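Local coordinates for protein pectate lyase 1 (Juniperus ashei, PDB 1PXZ) that cleaves pectate by elimination, with low activity and calcium as cofactor, and is the major allergen of mountain cedar pollen, at residues A[150-155]-A[173-178]. Numbering follows the deposited sequence.
Sequences GDAITM and DGLIDV
Asp151 OD1 accepts the backbone N-H of Gly174 at 2.6 Å, met almost end-on along its C-O bond. With chi1 at -61°, its CG stands beside its own backbone N and anti to the carbonyl carbon, which brings the carboxylate across to the next coil. Its other oxygen, OD2, lies 3.8 Å from Asp177 OD1, the two carboxylate planes only 12° apart. Asp173 reaches back the other way: its OD2 takes the Gly150 N-H at 2.8 Å on the anti side, while its own N bonds to Gly150 O. Further along the chain, strands 153-155 and 176-178 run parallel, 3° apart. Both backbone polar atoms of Ile153 bond to 173-178: N to Leu175 O, and O to Asp177 N. Met155 N follows on Asp177 O. On the inner face Met155 bends at its last torsion and lays CE against Val178 CG2 at a tight 3.3 Å. Ile153 and Ile176 both pack on Ile163 of the facing strand. Asp177 OD2 also makes a weak hydrogen bond to His203. Asp173 touches Asp149; with Asp177 they probably make up the calcium site, as in related lyases. Stacked parallel coils with apolar side chains inside are characteristic of the parallel beta-helix of polysaccharide lyase family 1.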
ATOM      1  N   GLY A 150       9.954 -10.681  -5.608  1.00 19.57           N
ATOM      2  CA  GLY A 150       8.620 -10.749  -6.160  1.00 19.91           C
ATOM      3  C   GLY A 150       7.579 -10.054  -5.297  1.00 14.28           C
ATOM      4  O   GLY A 150       6.636 -10.682  -4.812  1.00 15.67           O
ATOM      5  N   ASP A 151       7.762  -8.753  -5.111  1.00 15.24           N
ATOM      6  CA  ASP A 151       6.823  -7.921  -4.380  1.00 16.82           C
ATOM      7  C   ASP A 151       5.800  -7.334  -5.335  1.00 14.12           C
ATOM      8  O   ASP A 151       6.154  -6.993  -6.469  1.00 16.13           O
ATOM      9  CB  ASP A 151       7.521  -6.761  -3.664  1.00 17.39           C
ATOM     10  CG  ASP A 151       8.547  -7.197  -2.637  1.00 25.03           C
ATOM     11  OD1 ASP A 151       8.360  -8.258  -2.016  1.00 21.21           O
ATOM     12  OD2 ASP A 151       9.557  -6.486  -2.456  1.00 37.97           O
ATOM     13  N   ALA A 152       4.561  -7.176  -4.896  1.00  9.48           N
ATOM     14  CA  ALA A 152       3.585  -6.575  -5.806  1.00  6.65           C
ATOM     15  C   ALA A 152       3.875  -5.098  -6.057  1.00  9.15           C
ATOM     16  O   ALA A 152       3.792  -4.596  -7.167  1.00 11.19           O
ATOM     17  CB  ALA A 152       2.174  -6.727  -5.254  1.00  9.90           C
ATOM     18  N   ILE A 153       4.193  -4.378  -4.986  1.00  6.51           N
ATOM     19  CA  ILE A 153       4.452  -2.945  -5.104  1.00  7.95           C
ATOM     20  C   ILE A 153       5.674  -2.604  -4.283  1.00 10.47           C
ATOM     21  O   ILE A 153       5.680  -2.931  -3.082  1.00 14.45           O
ATOM     22  CB  ILE A 153       3.231  -2.149  -4.602  1.00  7.05           C
ATOM     23  CG1 ILE A 153       1.959  -2.352  -5.426  1.00 12.93           C
ATOM     24  CG2 ILE A 153       3.588  -0.668  -4.506  1.00  9.59           C
ATOM     25  CD1 ILE A 153       0.709  -1.726  -4.845  1.00 11.39           C
ATOM     26  N   THR A 154       6.675  -1.994  -4.901  1.00  9.29           N
ATOM     27  CA  THR A 154       7.888  -1.681  -4.125  1.00 15.50           C
ATOM     28  C   THR A 154       8.177  -0.191  -4.187  1.00 16.96           C
ATOM     29  O   THR A 154       8.161   0.328  -5.307  1.00 11.44           O
ATOM     30  CB  THR A 154       9.108  -2.449  -4.661  1.00 17.73           C
ATOM     31  OG1 THR A 154       8.890  -3.852  -4.492  1.00 20.32           O
ATOM     32  CG2 THR A 154      10.356  -2.093  -3.864  1.00 28.01           C
ATOM     33  N   MET A 155       8.423   0.459  -3.054  1.00  9.51           N
ATOM     34  CA  MET A 155       8.730   1.892  -3.063  1.00 15.91           C
ATOM     35  C   MET A 155      10.069   2.132  -2.368  1.00 20.34           C
ATOM     36  O   MET A 155      10.238   1.700  -1.222  1.00 16.83           O
ATOM     37  CB  MET A 155       7.633   2.721  -2.390  1.00 12.88           C
ATOM     38  CG  MET A 155       6.333   2.777  -3.197  1.00 16.88           C
ATOM     39  SD  MET A 155       4.973   3.440  -2.180  1.00 21.20           S
ATOM     40  CE  MET A 155       4.552   1.886  -1.372  1.00 23.68           C
ATOM     41  N   ASP A 173       7.082 -12.767  -2.561  1.00 16.88           N
ATOM     42  CA  ASP A 173       7.699 -12.187  -1.356  1.00 16.70           C
ATOM     43  C   ASP A 173       6.713 -11.288  -0.641  1.00 16.28           C
ATOM     44  O   ASP A 173       5.897 -11.821   0.116  1.00 20.27           O
ATOM     45  CB  ASP A 173       8.976 -11.435  -1.736  1.00 19.62           C
ATOM     46  CG  ASP A 173       9.984 -12.445  -2.283  1.00 36.18           C
ATOM     47  OD1 ASP A 173      10.594 -13.148  -1.447  1.00 36.70           O
ATOM     48  OD2 ASP A 173      10.157 -12.536  -3.515  1.00 54.23           O
ATOM     49  N   GLY A 174       6.737  -9.972  -0.846  1.00 11.45           N
ATOM     50  CA  GLY A 174       5.755  -9.137  -0.163  1.00 13.76           C
ATOM     51  C   GLY A 174       4.664  -8.597  -1.064  1.00 16.86           C
ATOM     52  O   GLY A 174       4.703  -8.687  -2.291  1.00 16.79           O
ATOM     53  N   LEU A 175       3.631  -7.996  -0.457  1.00  8.75           N
ATOM     54  CA  LEU A 175       2.633  -7.313  -1.262  1.00  8.55           C
ATOM     55  C   LEU A 175       3.001  -5.841  -1.361  1.00 12.26           C
ATOM     56  O   LEU A 175       2.957  -5.272  -2.447  1.00 14.52           O
ATOM     57  CB  LEU A 175       1.228  -7.523  -0.702  1.00 12.15           C
ATOM     58  CG  LEU A 175       0.768  -8.992  -0.774  1.00 12.08           C
ATOM     59  CD1 LEU A 175      -0.623  -9.131  -0.171  1.00  9.31           C
ATOM     60  CD2 LEU A 175       0.798  -9.485  -2.214  1.00 12.10           C
ATOM     61  N   ILE A 176       3.365  -5.185  -0.261  1.00  8.21           N
ATOM     62  CA  ILE A 176       3.797  -3.788  -0.369  1.00  8.40           C
ATOM     63  C   ILE A 176       5.100  -3.626   0.394  1.00 14.77           C
ATOM     64  O   ILE A 176       5.160  -4.008   1.573  1.00 16.93           O
ATOM     65  CB  ILE A 176       2.733  -2.846   0.191  1.00  8.98           C
ATOM     66  CG1 ILE A 176       1.440  -2.850  -0.630  1.00 12.98           C
ATOM     67  CG2 ILE A 176       3.275  -1.424   0.340  1.00 13.02           C
ATOM     68  CD1 ILE A 176       0.354  -1.992  -0.010  1.00 11.60           C
ATOM     69  N   ASP A 177       6.140  -3.108  -0.237  1.00  7.47           N
ATOM     70  CA  ASP A 177       7.425  -2.909   0.450  1.00  8.60           C
ATOM     71  C   ASP A 177       7.745  -1.426   0.415  1.00 17.03           C
ATOM     72  O   ASP A 177       7.794  -0.831  -0.666  1.00 16.59           O
ATOM     73  CB  ASP A 177       8.464  -3.772  -0.236  1.00 14.91           C
ATOM     74  CG  ASP A 177       9.634  -4.301   0.544  1.00 36.25           C
ATOM     75  OD1 ASP A 177       9.541  -5.389   1.154  1.00 55.23           O
ATOM     76  OD2 ASP A 177      10.702  -3.645   0.557  1.00 40.33           O
ATOM     77  N   VAL A 178       7.936  -0.794   1.571  1.00 12.25           N
ATOM     78  CA  VAL A 178       8.216   0.647   1.611  1.00 14.78           C
ATOM     79  C   VAL A 178       9.541   0.835   2.323  1.00 17.29           C
ATOM     80  O   VAL A 178       9.680   0.403   3.470  1.00 13.65           O
ATOM     81  CB  VAL A 178       7.083   1.390   2.318  1.00 18.99           C
ATOM     82  CG1 VAL A 178       7.350   2.892   2.407  1.00 24.43           C
ATOM     83  CG2 VAL A 178       5.760   1.152   1.603  1.00 20.83           C
TER